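Local coordinates for DUF1881 domain-containing protein (Neurospora crassa, PDB 5Z6D) that is of unknown function but joins a betagamma-crystallin domain, whose calcium site is apparently made inoperative by the domain interface, to an Ig-like domain, at residues 53-64 against 128-136; 91-101 against 193-203. The protein carries 1 engineered substitution. All blocks are in the same frame, centred on the assembly; numbering follows the deposited sequence.

Contact 1 (53-64 against 128-136)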
loop_
_atom_site.group_PDB
_atom_site.type_symbol
_atom_site.label_atom_id
_atom_site.label_comp_id
_atom_site.label_asym_id
_atom_site.label_seq_id
_atom_site.Cartn_x
_atom_site.Cartn_y
_atom_site.Cartn_z
ATOM N N ILE A 53 -7.417 -1.005 -5.844
ATOM C CA ILE A 53 -6.255 -0.465 -5.152
ATOM C C ILE A 53 -5.414 0.280 -6.172
ATOM O O ILE A 53 -4.967 -0.312 -7.142
ATOM C CB ILE A 53 -5.434 -1.570 -4.468
ATOM C CG1 ILE A 53 -6.293 -2.308 -3.434
ATOM C CG2 ILE A 53 -4.176 -0.970 -3.825
ATOM C CD1 ILE A 53 -5.651 -3.595 -2.918
ATOM N N ALA A 54 -5.214 1.581 -5.962
ATOM C CA ALA A 54 -4.472 2.427 -6.911
ATOM C C ALA A 54 -3.222 3.000 -6.247
ATOM O O ALA A 54 -3.275 3.407 -5.098
ATOM C CB ALA A 54 -5.376 3.563 -7.439
ATOM N N TRP A 55 -2.095 3.027 -6.960
ATOM C CA TRP A 55 -0.879 3.529 -6.357
ATOM C C TRP A 55 0.065 4.120 -7.390
ATOM O O TRP A 55 -0.278 4.277 -8.570
ATOM C CB TRP A 55 -0.191 2.433 -5.516
ATOM C CG TRP A 55 0.447 1.230 -6.210
ATOM C CD1 TRP A 55 1.784 1.021 -6.402
ATOM C CD2 TRP A 55 -0.227 0.056 -6.711
ATOM N NE1 TRP A 55 1.986 -0.207 -7.009
ATOM C CE2 TRP A 55 0.780 -0.807 -7.217
ATOM C CE3 TRP A 55 -1.564 -0.343 -6.791
ATOM C CZ2 TRP A 55 0.474 -2.053 -7.798
ATOM C CZ3 TRP A 55 -1.864 -1.578 -7.368
ATOM C CH2 TRP A 55 -0.846 -2.419 -7.860
ATOM N N GLN A 56 1.245 4.488 -6.909
ATOM C CA GLN A 56 2.208 5.230 -7.698
ATOM C C GLN A 56 3.369 4.325 -8.105
ATOM O O GLN A 56 4.161 3.919 -7.267
ATOM C CB GLN A 56 2.706 6.428 -6.892
ATOM C CG GLN A 56 3.635 7.316 -7.661
ATOM C CD GLN A 56 3.049 7.709 -8.987
ATOM O OE1 GLN A 56 3.490 7.239 -10.037
ATOM N NE2 GLN A 56 2.032 8.563 -8.952
ATOM N N HIS A 57 3.472 4.001 -9.385
ATOM C CA HIS A 57 4.541 3.090 -9.774
ATOM C C HIS A 57 5.723 3.822 -10.405
ATOM O O HIS A 57 6.697 3.192 -10.813
ATOM C CB HIS A 57 4.004 1.998 -10.705
ATOM C CG HIS A 57 3.960 2.383 -12.146
ATOM N ND1 HIS A 57 3.060 3.296 -12.647
ATOM C CD2 HIS A 57 4.690 1.952 -13.204
ATOM C CE1 HIS A 57 3.241 3.422 -13.949
ATOM N NE2 HIS A 57 4.228 2.621 -14.310
ATOM N N TYR A 58 5.654 5.151 -10.451
ATOM C CA TYR A 58 6.774 5.948 -10.969
ATOM C C TYR A 58 7.667 6.503 -9.864
ATOM O O TYR A 58 8.598 7.264 -10.133
ATOM C CB TYR A 58 6.264 7.099 -11.837
ATOM C CG TYR A 58 5.666 6.626 -13.133
ATOM C CD1 TYR A 58 6.336 5.705 -13.928
ATOM C CD2 TYR A 58 4.418 7.073 -13.549
ATOM C CE1 TYR A 58 5.790 5.254 -15.112
ATOM C CE2 TYR A 58 3.859 6.625 -14.733
ATOM C CZ TYR A 58 4.553 5.718 -15.511
ATOM O OH TYR A 58 4.010 5.259 -16.687
ATOM N N ASN A 59 7.383 6.136 -8.622
ATOM C CA ASN A 59 8.290 6.471 -7.536
ATOM C C ASN A 59 8.166 5.464 -6.406
ATOM O O ASN A 59 7.412 4.489 -6.506
ATOM C CB ASN A 59 8.045 7.893 -7.029
ATOM C CG ASN A 59 6.660 8.087 -6.441
ATOM O OD1 ASN A 59 6.156 7.254 -5.685
ATOM N ND2 ASN A 59 6.036 9.214 -6.781
ATOM N N GLU A 60 8.906 5.700 -5.335
ATOM C CA GLU A 60 8.933 4.750 -4.235
ATOM C C GLU A 60 8.222 5.273 -2.983
ATOM O O GLU A 60 8.485 4.825 -1.872
ATOM C CB GLU A 60 10.388 4.380 -3.924
ATOM C CG GLU A 60 11.026 3.565 -5.040
ATOM C CD GLU A 60 12.477 3.199 -4.769
ATOM O OE1 GLU A 60 13.087 3.794 -3.855
ATOM O OE2 GLU A 60 13.000 2.306 -5.472
ATOM N N THR A 61 7.290 6.205 -3.155
ATOM C CA THR A 61 6.615 6.788 -2.001
ATOM C C THR A 61 5.650 5.827 -1.309
ATOM O O THR A 61 5.389 5.955 -0.106
ATOM C CB THR A 61 5.811 8.037 -2.401
ATOM O OG1 THR A 61 4.764 7.643 -3.307
ATOM C CG2 THR A 61 6.710 9.045 -3.065
ATOM N N GLY A 62 5.096 4.895 -2.081
ATOM C CA GLY A 62 4.066 3.998 -1.579
ATOM C C GLY A 62 2.678 4.634 -1.513
ATOM O O GLY A 62 1.736 4.022 -1.023
ATOM N N HIS A 63 2.542 5.849 -2.022
ATOM C CA HIS A 63 1.253 6.544 -1.926
ATOM C C HIS A 63 0.156 5.754 -2.628
ATOM O O HIS A 63 0.342 5.256 -3.732
ATOM C CB HIS A 63 1.347 7.940 -2.521
ATOM C CG HIS A 63 2.182 8.878 -1.708
ATOM N ND1 HIS A 63 2.563 10.123 -2.164
ATOM C CD2 HIS A 63 2.715 8.751 -0.469
ATOM C CE1 HIS A 63 3.291 10.723 -1.239
ATOM N NE2 HIS A 63 3.400 9.911 -0.202
ATOM N N TYR A 64 -1.009 5.647 -1.999
ATOM C CA TYR A 64 -2.059 4.860 -2.616
ATOM C C TYR A 64 -3.438 5.319 -2.176
ATOM O O TYR A 64 -3.577 6.080 -1.212
ATOM C CB TYR A 64 -1.893 3.365 -2.290
ATOM C CG TYR A 64 -2.320 2.983 -0.881
ATOM C CD1 TYR A 64 -3.526 2.333 -0.656
ATOM C CD2 TYR A 64 -1.516 3.279 0.217
ATOM C CE1 TYR A 64 -3.931 1.992 0.628
ATOM C CE2 TYR A 64 -1.908 2.937 1.502
ATOM C CZ TYR A 64 -3.116 2.288 1.697
ATOM O OH TYR A 64 -3.518 1.935 2.966
ATOM N N ASP A 128 1.569 11.626 7.724
ATOM C CA ASP A 128 0.564 10.622 8.039
ATOM C C ASP A 128 0.211 9.697 6.884
ATOM O O ASP A 128 -0.660 8.842 7.032
ATOM C CB ASP A 128 -0.711 11.311 8.535
ATOM C CG ASP A 128 -0.450 12.251 9.697
ATOM O OD1 ASP A 128 0.413 11.934 10.547
ATOM O OD2 ASP A 128 -1.108 13.312 9.755
ATOM N N GLU A 129 0.853 9.858 5.729
ATOM C CA GLU A 129 0.500 9.025 4.583
ATOM C C GLU A 129 1.133 7.648 4.699
ATOM O O GLU A 129 2.357 7.525 4.774
ATOM C CB GLU A 129 0.917 9.674 3.265
ATOM C CG GLU A 129 0.057 10.858 2.868
ATOM C CD GLU A 129 0.255 11.260 1.422
ATOM O OE1 GLU A 129 1.146 12.095 1.154
ATOM O OE2 GLU A 129 -0.479 10.738 0.555
ATOM N N TYR A 130 0.293 6.614 4.728
ATOM C CA TYR A 130 0.783 5.242 4.723
ATOM C C TYR A 130 1.350 4.884 3.360
ATOM O O TYR A 130 0.986 5.478 2.343
ATOM C CB TYR A 130 -0.332 4.258 5.093
ATOM C CG TYR A 130 -0.554 4.080 6.581
ATOM C CD1 TYR A 130 -0.248 2.879 7.199
ATOM C CD2 TYR A 130 -1.091 5.102 7.362
ATOM C CE1 TYR A 130 -0.459 2.698 8.543
ATOM C CE2 TYR A 130 -1.299 4.931 8.719
ATOM C CZ TYR A 130 -0.977 3.723 9.302
ATOM O OH TYR A 130 -1.165 3.511 10.649
ATOM N N GLY A 131 2.254 3.912 3.339
ATOM C CA GLY A 131 2.745 3.388 2.091
ATOM C C GLY A 131 2.243 1.981 1.841
ATOM O O GLY A 131 2.254 1.141 2.735
ATOM N N LEU A 132 1.825 1.731 0.608
ATOM C CA LEU A 132 1.353 0.427 0.191
ATOM C C LEU A 132 2.549 -0.503 0.025
ATOM O O LEU A 132 3.424 -0.241 -0.803
ATOM C CB LEU A 132 0.567 0.548 -1.117
ATOM C CG LEU A 132 0.066 -0.764 -1.713
ATOM C CD1 LEU A 132 -1.083 -1.342 -0.885
ATOM C CD2 LEU A 132 -0.326 -0.585 -3.179
ATOM N N VAL A 133 2.603 -1.578 0.814
ATOM C CA VAL A 133 3.756 -2.477 0.778
ATOM C C VAL A 133 3.366 -3.909 0.412
ATOM O O VAL A 133 4.219 -4.819 0.374
ATOM C CB VAL A 133 4.532 -2.477 2.129
ATOM C CG1 VAL A 133 5.125 -1.089 2.430
ATOM C CG2 VAL A 133 3.644 -2.940 3.277
ATOM N N GLY A 134 2.089 -4.136 0.117
ATOM C CA GLY A 134 1.715 -5.444 -0.404
ATOM C C GLY A 134 0.228 -5.548 -0.675
ATOM O O GLY A 134 -0.535 -4.680 -0.244
ATOM N N ILE A 135 -0.186 -6.578 -1.407
ATOM C CA ILE A 135 -1.609 -6.851 -1.610
ATOM C C ILE A 135 -1.820 -8.323 -1.314
ATOM O O ILE A 135 -1.125 -9.167 -1.874
ATOM C CB ILE A 135 -2.059 -6.526 -3.048
ATOM C CG1 ILE A 135 -1.876 -5.030 -3.335
ATOM C CG2 ILE A 135 -3.518 -6.931 -3.271
ATOM C CD1 ILE A 135 -2.187 -4.599 -4.773
ATOM N N MET A 136 -2.747 -8.636 -0.419
ATOM C CA MET A 136 -2.962 -10.031 -0.045
ATOM C C MET A 136 -4.420 -10.400 -0.113
ATOM O O MET A 136 -5.227 -9.860 0.635
ATOM C CB MET A 136 -2.447 -10.309 1.360
ATOM C CG MET A 136 -2.654 -11.768 1.770
ATOM S SD MET A 136 -1.893 -12.210 3.342
ATOM C CE MET A 136 -0.146 -12.046 2.952
HETATM O O HOH W 1 -0.896 6.697 0.833
#

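Contact 2 (91-101 against 193-203)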
loop_
_atom_site.group_PDB
_atom_site.type_symbol
_atom_site.label_atom_id
_atom_site.label_comp_id
_atom_site.label_asym_id
_atom_site.label_seq_id
_atom_site.Cartn_x
_atom_site.Cartn_y
_atom_site.Cartn_z
ATOM N N ARG A 91 -6.848 -7.471 0.691
ATOM C CA ARG A 91 -6.331 -6.443 1.587
ATOM C C ARG A 91 -5.131 -5.700 1.045
ATOM O O ARG A 91 -4.160 -6.310 0.590
ATOM C CB ARG A 91 -5.937 -7.060 2.922
ATOM C CG ARG A 91 -7.104 -7.599 3.714
ATOM C CD ARG A 91 -8.028 -6.489 4.121
ATOM N NE ARG A 91 -9.074 -6.965 5.021
ATOM C CZ ARG A 91 -9.945 -6.169 5.627
ATOM N NH1 ARG A 91 -9.885 -4.858 5.432
ATOM N NH2 ARG A 91 -10.865 -6.679 6.437
ATOM N N ALA A 92 -5.190 -4.374 1.131
ATOM C CA ALA A 92 -4.001 -3.562 0.918
ATOM C C ALA A 92 -3.198 -3.542 2.204
ATOM O O ALA A 92 -3.682 -3.120 3.249
ATOM C CB ALA A 92 -4.370 -2.154 0.487
ATOM N N ILE A 93 -1.962 -4.024 2.120
ATOM C CA ILE A 93 -1.049 -3.995 3.245
ATOM C C ILE A 93 -0.281 -2.688 3.193
ATOM O O ILE A 93 0.373 -2.384 2.172
ATOM C CB ILE A 93 -0.050 -5.175 3.232
ATOM C CG1 ILE A 93 -0.778 -6.514 3.083
ATOM C CG2 ILE A 93 0.788 -5.186 4.512
ATOM C CD1 ILE A 93 0.187 -7.697 2.904
ATOM N N SER A 94 -0.354 -1.940 4.299
ATOM C CA SER A 94 0.271 -0.622 4.374
ATOM C C SER A 94 1.043 -0.392 5.673
ATOM O O SER A 94 0.651 -0.876 6.732
ATOM C CB SER A 94 -0.781 0.475 4.198
ATOM O OG SER A 94 -1.738 0.437 5.244
ATOM N N PHE A 95 2.153 0.335 5.561
ATOM C CA PHE A 95 3.019 0.704 6.688
ATOM C C PHE A 95 3.103 2.216 6.869
ATOM O O PHE A 95 3.112 2.958 5.873
ATOM C CB PHE A 95 4.458 0.234 6.469
ATOM C CG PHE A 95 4.712 -1.217 6.723
ATOM C CD1 PHE A 95 3.783 -2.039 7.328
ATOM C CD2 PHE A 95 5.976 -1.734 6.411
ATOM C CE1 PHE A 95 4.072 -3.370 7.559
ATOM C CE2 PHE A 95 6.270 -3.063 6.635
ATOM C CZ PHE A 95 5.334 -3.884 7.217
ATOM N N LEU A 96 3.224 2.663 8.119
ATOM C CA LEU A 96 3.643 4.031 8.429
ATOM C C LEU A 96 4.868 3.951 9.351
ATOM O O LEU A 96 4.823 3.280 10.385
ATOM C CB LEU A 96 2.503 4.821 9.081
ATOM C CG LEU A 96 2.727 6.322 9.293
ATOM C CD1 LEU A 96 2.820 7.027 7.957
ATOM C CD2 LEU A 96 1.605 6.900 10.132
ATOM N N PHE A 97 5.949 4.637 8.977
ATOM C CA PHE A 97 7.232 4.499 9.666
ATOM C C PHE A 97 7.479 5.637 10.649
ATOM O O PHE A 97 7.533 6.808 10.258
ATOM C CB PHE A 97 8.367 4.423 8.644
ATOM C CG PHE A 97 9.730 4.164 9.247
ATOM C CD1 PHE A 97 9.891 3.269 10.292
ATOM C CD2 PHE A 97 10.863 4.800 8.738
ATOM C CE1 PHE A 97 11.163 3.015 10.835
ATOM C CE2 PHE A 97 12.139 4.555 9.285
ATOM C CZ PHE A 97 12.284 3.651 10.328
ATOM N N LYS A 98 7.626 5.272 11.919
ATOM C CA LYS A 98 7.851 6.234 12.990
ATOM C C LYS A 98 9.175 5.971 13.663
ATOM O O LYS A 98 9.754 4.886 13.539
ATOM C CB LYS A 98 6.722 6.187 14.031
ATOM C CG LYS A 98 5.345 6.560 13.477
ATOM C CD LYS A 98 5.352 7.932 12.829
ATOM C CE LYS A 98 3.951 8.356 12.392
ATOM N NZ LYS A 98 4.004 9.575 11.533
ATOM N N ASP A 99 9.650 6.983 14.376
ATOM C CA ASP A 99 10.920 6.935 15.066
ATOM C C ASP A 99 10.735 7.466 16.480
ATOM O O ASP A 99 10.339 8.616 16.671
ATOM C CB ASP A 99 11.964 7.762 14.321
ATOM C CG ASP A 99 13.200 8.022 15.159
ATOM O OD1 ASP A 99 13.577 7.131 15.950
ATOM O OD2 ASP A 99 13.787 9.117 15.029
ATOM N N ALA A 100 11.014 6.623 17.465
ATOM C CA ALA A 100 10.842 7.004 18.863
ATOM C C ALA A 100 12.167 7.362 19.526
ATOM O O ALA A 100 12.204 7.610 20.733
ATOM C CB ALA A 100 10.161 5.879 19.629
ATOM N N THR A 101 13.244 7.398 18.741
ATOM C CA THR A 101 14.586 7.598 19.296
ATOM C C THR A 101 15.071 9.049 19.293
ATOM O O THR A 101 16.231 9.321 19.635
ATOM C CB THR A 101 15.636 6.754 18.538
ATOM O OG1 THR A 101 15.797 7.264 17.208
ATOM C CG2 THR A 101 15.213 5.288 18.488
ATOM N N LYS A 193 -7.066 -3.586 9.725
ATOM C CA LYS A 193 -7.096 -4.981 9.306
ATOM C C LYS A 193 -5.805 -5.397 8.592
ATOM O O LYS A 193 -5.389 -6.558 8.643
ATOM C CB LYS A 193 -8.309 -5.226 8.408
ATOM C CG LYS A 193 -9.649 -5.063 9.124
ATOM C CD LYS A 193 -10.127 -6.379 9.726
ATOM C CE LYS A 193 -11.382 -6.195 10.569
ATOM N NZ LYS A 193 -12.512 -5.645 9.767
ATOM N N SER A 194 -5.160 -4.447 7.931
ATOM C CA SER A 194 -3.911 -4.756 7.253
ATOM C C SER A 194 -2.990 -3.536 7.184
ATOM O O SER A 194 -2.241 -3.374 6.220
ATOM C CB SER A 194 -4.195 -5.294 5.851
ATOM O OG SER A 194 -5.008 -4.395 5.106
ATOM N N SER A 195 -3.056 -2.689 8.208
ATOM C CA SER A 195 -2.172 -1.529 8.297
ATOM C C SER A 195 -1.417 -1.563 9.613
ATOM O O SER A 195 -1.940 -2.023 10.635
ATOM C CB SER A 195 -2.949 -0.217 8.162
ATOM O OG SER A 195 -3.861 -0.059 9.228
ATOM N N PHE A 196 -0.174 -1.088 9.575
ATOM C CA PHE A 196 0.745 -1.219 10.697
ATOM C C PHE A 196 1.592 0.038 10.827
ATOM O O PHE A 196 2.127 0.549 9.837
ATOM C CB PHE A 196 1.644 -2.457 10.524
ATOM C CG PHE A 196 0.872 -3.731 10.308
ATOM C CD1 PHE A 196 0.491 -4.517 11.383
ATOM C CD2 PHE A 196 0.496 -4.125 9.033
ATOM C CE1 PHE A 196 -0.231 -5.681 11.183
ATOM C CE2 PHE A 196 -0.226 -5.282 8.826
ATOM C CZ PHE A 196 -0.591 -6.064 9.902
ATOM N N GLU A 197 1.708 0.526 12.055
ATOM C CA GLU A 197 2.701 1.536 12.380
ATOM C C GLU A 197 3.974 0.802 12.766
ATOM O O GLU A 197 3.972 -0.016 13.684
ATOM C CB GLU A 197 2.203 2.431 13.511
ATOM C CG GLU A 197 2.633 3.879 13.409
ATOM C CD GLU A 197 1.937 4.753 14.436
ATOM O OE1 GLU A 197 2.336 4.703 15.618
ATOM O OE2 GLU A 197 0.987 5.477 14.063
ATOM N N VAL A 198 5.052 1.051 12.035
ATOM C CA VAL A 198 6.312 0.403 12.341
ATOM C C VAL A 198 7.205 1.464 12.951
ATOM O O VAL A 198 7.444 2.496 12.331
ATOM C CB VAL A 198 6.948 -0.209 11.093
ATOM C CG1 VAL A 198 8.367 -0.716 11.398
ATOM C CG2 VAL A 198 6.052 -1.327 10.544
ATOM N N THR A 199 7.682 1.218 14.171
ATOM C CA THR A 199 8.398 2.231 14.930
ATOM C C THR A 199 9.836 1.802 15.220
ATOM O O THR A 199 10.081 0.678 15.677
ATOM C CB THR A 199 7.692 2.542 16.260
ATOM O OG1 THR A 199 6.373 3.042 15.996
ATOM C CG2 THR A 199 8.470 3.585 17.043
ATOM N N LEU A 200 10.783 2.695 14.934
ATOM C CA LEU A 200 12.174 2.498 15.342
ATOM C C LEU A 200 12.304 2.777 16.838
ATOM O O LEU A 200 12.161 3.910 17.272
ATOM C CB LEU A 200 13.122 3.405 14.544
ATOM C CG LEU A 200 14.612 3.179 14.811
ATOM C CD1 LEU A 200 15.077 1.849 14.224
ATOM C CD2 LEU A 200 15.448 4.315 14.263
ATOM N N VAL A 201 12.553 1.739 17.626
ATOM C CA VAL A 201 12.598 1.907 19.078
ATOM C C VAL A 201 14.040 1.933 19.595
ATOM O O VAL A 201 14.296 2.306 20.739
ATOM C CB VAL A 201 11.801 0.796 19.799
ATOM C CG1 VAL A 201 10.295 0.969 19.545
ATOM C CG2 VAL A 201 12.266 -0.576 19.349
ATOM N N ASP A 202 14.978 1.559 18.735
ATOM C CA ASP A 202 16.391 1.531 19.099
ATOM C C ASP A 202 17.226 1.846 17.864
ATOM O O ASP A 202 17.040 1.223 16.825
ATOM C CB ASP A 202 16.755 0.160 19.678
ATOM C CG ASP A 202 18.237 0.012 19.964
ATOM O OD1 ASP A 202 18.928 1.040 20.128
ATOM O OD2 ASP A 202 18.708 -1.145 20.032
ATOM N N ASN A 203 18.125 2.820 17.955
ATOM C CA ASN A 203 18.889 3.206 16.773
ATOM C C ASN A 203 20.323 2.691 16.803
ATOM O O ASN A 203 21.149 3.088 15.987
ATOM C CB ASN A 203 18.866 4.728 16.588
ATOM C CG ASN A 203 19.420 5.481 17.783
ATOM O OD1 ASN A 203 19.594 4.921 18.861
ATOM N ND2 ASN A 203 19.683 6.769 17.595
HETATM O O HOH W 2 -7.849 -3.402 4.715
#

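Contact 1 (53-64 against 128-136)
L132 drives one methyl, CD2, over a face of the W55 indole, and the tight half of this contact is built round that point. L132 CD2 stands 3.6 Å from W55 CD2, above the five-membered ring, in a CH-pi contact; CG turned anti to the L132 backbone N (chi1 177°) carries the methyl there. I53, two residues earlier on the strand of W55, closes in with its CG2 3.9 Å from L132 CD2. Its other branch meets I135 tip to tip, I53 CD1 lying 4.0 Å from I135 CG2, while I135 CD1 reaches the six-membered end of the indole. W55 NE1 is held by V117 O. At G62 the two backbones come closest: L132 N gives a nearly straight bond (169°) to G62 O, 2.8 Å long and taken on a lone pair in the carbonyl plane. With positive phi, and with a CB there clashing against G131 CA, G62 suits this approach. Y64 lays a ring face over L132, bringing Y64 CD2 to 3.7 Å from L132 CB.

The looser side begins where water 1 spans Y64 N and Y130 O, accepting from the first and donating to the second. Beyond it, at the solvent margin, the E129 carboxylate lies stacked over a face of the H63 ring, the planes 27° apart; H63 NE2 and E129 OE1 are 3.4 Å apart, at an angle too poor for a hydrogen bond. With an alanine in place of H63, the E129 carboxylate would probably lose the flat surface it rests on, leaving that side chain freer to swing. Apolar packing inside, polar groups and water outside: this is an interdomain interface, between the betagamma-crystallin domain and an edge strand of the Ig-like domain.

Contact 2 (91-101 against 193-203)
From S94 paired with S195 to D99 paired with L200, the two strands run parallel, 26° between their axes, joined by a ladder of backbone hydrogen bonds that opens at S94 N to S194 O (3.1 Å) and ends at A100 N to L200 O (3.0 Å). F95, F97, F196, V198 and L200 share one face. There V198 CG2 sits squarely over the centre of the F95 ring, 3.9 Å from its centroid; CG lying beside the backbone N of F95 (chi1 -78°) lets the ring lean across to its neighbour. F97 instead turns its edge to the V198 carbonyl, CD1 being 3.3 Å from V198 O. On the other face the aliphatic stems of K98 and E197 meet, CG to CG at 3.8 Å, whereas K98 NZ bonds to G127 O.

Both ends are finished by side chains. S194 OG donates to A92 O over only 2.6 Å, arriving well above the carbonyl plane, and water 2 links the same hydroxyl to R91 NH1. The R91 guanidinium lies flat against the K193 chain, with CB over its centre; R91 NH2 and K193 NZ, 3.9 Å apart, are like charges that probably repel. At the far end D99 OD1 accepts from T101 N, which makes an Asx turn, and also from T101 OG1, on its syn lone pair.

I93 and the aromatic and aliphatic face pack on L110, Y108, F165, I158 and V176 of the strands opposite, making this parallel pair the middle of one wall of a beta-sandwich, consistent with an Ig-like domain.

In the fold
Contact 1, through strand 131-136, reaches the same sheet as contact 2, where strand 91-99 is its neighbour; the contact centres are 14 Å apart. The join is a classic beta bulge: V133 and G134 both face I93, with probable hydrogen bonds from V133 N to I93 O (2.7 Å) and from I93 N to G134 O (2.8 Å). Y130 packs on the same strand, its CD1 3.4 Å from F95 C. The calcium site, with no calcium bound in this model, lies on the contact 1 side: Q56 is one of its residues, and the W55 side chain is about 7 Å from that of S81, another. Contact 2 lies away from it, within the Ig-like sandwich.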